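Type 3 secretion system chaperone PscG (Pseudomonas aeruginosa, PDB 2UWJ) acts with PscE as a type III secretion chaperone that keeps the needle protein PscF from polymerizing prematurely in the bacterial cytoplasm. Local coordinates at residues W31-L35 / G36-A40. Residues are numbered along the deposited sequence; the frame is centred on the assembly and turned at random.
Sequences WLERL and GQDEA
Leu32 and Gln37 each set CG beside the backbone N and opposite the carbonyl carbon (chi1 -73° and -70°), and the two side chains slant past one another so that CD2 of Leu32 lies 3.9 Å from CB of Gln37. A bend at chi2 of Gln37 then carries its amide away from the leucine. The same two residues are also joined through the backbone: N of Gln37 donates to O of Leu32 at 2.8 Å, while N of Gly36 donates to O of Glu33 at 2.9 Å. With the positive phi of Gly36, these two bonds back into the last turn form a Schellman motif, which ends helix 22-34; Gln37 follows at once as the N-cap position of helix 38-51. The tight reversal thus joins two successive antiparallel helices of this all-helical chaperone, whose family belongs to the TPR clan. Buried Leu32 also packs on Ile6, Ala41 and Ile44, tying helix 4-17 to the hairpin. On the polar side, the side chains of Glu33 and Asp38 cross at about a right angle, their carboxylate planes 86° apart. Two waters each join the carboxylate of one residue to the backbone carbonyl of the other: one donates to OE2 of Glu33 and to O of Asp38, another to O of Glu33 and to OD1 of Asp38 (2.7 Å from this last atom). The extended Glu33 chain also takes OE2 to a salt bridge with Arg45, which would be expected to ease any repulsion from Asp38. Within the turn, CD1 of Leu35 rests 3.5 Å above one face of the Trp31 ring, offset toward its rim.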
loop_
_atom_site.group_PDB
_atom_site.type_symbol
_atom_site.label_atom_id
_atom_site.label_comp_id
_atom_site.label_asym_id
_atom_site.label_seq_id
_atom_site.Cartn_x
_atom_site.Cartn_y
_atom_site.Cartn_z
ATOM N N TRP C 31 9.713 -9.081 -18.911
ATOM C CA TRP C 31 8.446 -9.842 -18.996
ATOM C C TRP C 31 7.222 -8.914 -18.821
ATOM O O TRP C 31 6.255 -9.041 -19.558
ATOM C CB TRP C 31 8.496 -10.934 -17.941
ATOM C CG TRP C 31 7.233 -11.669 -17.740
ATOM C CD1 TRP C 31 6.654 -12.595 -18.584
ATOM C CD2 TRP C 31 6.422 -11.620 -16.580
ATOM N NE1 TRP C 31 5.527 -13.123 -17.991
ATOM C CE2 TRP C 31 5.369 -12.539 -16.760
ATOM C CE3 TRP C 31 6.487 -10.879 -15.389
ATOM C CZ2 TRP C 31 4.391 -12.742 -15.806
ATOM C CZ3 TRP C 31 5.505 -11.075 -14.424
ATOM C CH2 TRP C 31 4.468 -12.006 -14.643
ATOM N N LEU C 32 7.247 -7.965 -17.864
ATOM C CA LEU C 32 6.135 -7.023 -17.684
ATOM C C LEU C 32 5.919 -6.202 -18.971
ATOM O O LEU C 32 4.787 -5.860 -19.322
ATOM C CB LEU C 32 6.387 -6.054 -16.512
ATOM C CG LEU C 32 6.253 -6.714 -15.136
ATOM C CD1 LEU C 32 6.863 -5.747 -14.103
ATOM C CD2 LEU C 32 4.739 -7.007 -14.825
ATOM N N GLU C 33 7.002 -5.859 -19.654
ATOM C CA GLU C 33 6.841 -5.120 -20.897
ATOM C C GLU C 33 6.150 -6.024 -21.948
ATOM O O GLU C 33 5.283 -5.570 -22.688
ATOM C CB GLU C 33 8.194 -4.606 -21.381
ATOM C CG GLU C 33 8.592 -3.316 -20.669
ATOM C CD GLU C 33 10.010 -2.871 -20.964
ATOM O OE1 GLU C 33 10.707 -3.553 -21.745
ATOM O OE2 GLU C 33 10.440 -1.828 -20.412
ATOM N N ARG C 34 6.504 -7.301 -21.996
ATOM C CA ARG C 34 5.796 -8.188 -22.934
ATOM C C ARG C 34 4.304 -8.211 -22.619
ATOM O O ARG C 34 3.473 -8.365 -23.523
ATOM C CB ARG C 34 6.324 -9.596 -22.826
ATOM C CG ARG C 34 7.696 -9.657 -23.317
ATOM C CD ARG C 34 7.889 -10.904 -24.123
ATOM N NE ARG C 34 6.938 -11.035 -25.230
ATOM C CZ ARG C 34 7.247 -11.662 -26.354
ATOM N NH1 ARG C 34 8.460 -12.178 -26.501
ATOM N NH2 ARG C 34 6.352 -11.770 -27.321
ATOM N N LEU C 35 3.959 -8.038 -21.345
ATOM C CA LEU C 35 2.568 -8.059 -20.927
ATOM C C LEU C 35 1.887 -6.698 -21.015
ATOM O O LEU C 35 0.718 -6.565 -20.661
ATOM C CB LEU C 35 2.453 -8.583 -19.486
ATOM C CG LEU C 35 3.043 -9.946 -19.121
ATOM C CD1 LEU C 35 2.641 -10.279 -17.707
ATOM C CD2 LEU C 35 2.536 -11.007 -20.041
ATOM N N GLY C 36 2.630 -5.674 -21.422
ATOM C CA GLY C 36 2.026 -4.359 -21.550
ATOM C C GLY C 36 2.041 -3.509 -20.291
ATOM O O GLY C 36 1.457 -2.419 -20.272
ATOM N N GLN C 37 2.733 -3.960 -19.259
ATOM C CA GLN C 37 2.766 -3.193 -17.986
ATOM C C GLN C 37 4.011 -2.298 -18.047
ATOM O O GLN C 37 4.972 -2.453 -17.269
ATOM C CB GLN C 37 2.844 -4.185 -16.828
ATOM C CG GLN C 37 1.518 -4.981 -16.636
ATOM C CD GLN C 37 0.327 -4.084 -16.292
ATOM O OE1 GLN C 37 0.485 -2.982 -15.767
ATOM N NE2 GLN C 37 -0.874 -4.573 -16.555
ATOM N N ASP C 38 3.973 -1.375 -18.985
ATOM C CA ASP C 38 5.147 -0.520 -19.239
ATOM C C ASP C 38 5.570 0.415 -18.110
ATOM O O ASP C 38 6.772 0.563 -17.845
ATOM C CB ASP C 38 4.911 0.317 -20.489
ATOM C CG ASP C 38 4.651 -0.532 -21.728
ATOM O OD1 ASP C 38 4.959 -1.753 -21.724
ATOM O OD2 ASP C 38 4.173 0.037 -22.721
ATOM N N GLU C 39 4.601 1.083 -17.492
ATOM C CA GLU C 39 4.911 2.011 -16.422
ATOM C C GLU C 39 5.566 1.268 -15.267
ATOM O O GLU C 39 6.604 1.714 -14.748
ATOM C CB GLU C 39 3.659 2.783 -15.935
ATOM C CG GLU C 39 4.099 3.878 -14.886
ATOM C CD GLU C 39 2.941 4.772 -14.440
ATOM O OE1 GLU C 39 1.788 4.491 -14.812
ATOM O OE2 GLU C 39 3.172 5.753 -13.736
ATOM N N ALA C 40 4.991 0.131 -14.864
ATOM C CA ALA C 40 5.608 -0.644 -13.800
ATOM C C ALA C 40 6.987 -1.167 -14.216
ATOM O O ALA C 40 7.926 -1.175 -13.409
ATOM C CB ALA C 40 4.700 -1.830 -13.354
HETATM O O HOH W 1 8.757 0.104 -19.908
HETATM O O HOH W 2 4.412 -3.009 -24.093
HETATM O O HOH W 3 -1.442 -7.334 -18.250
#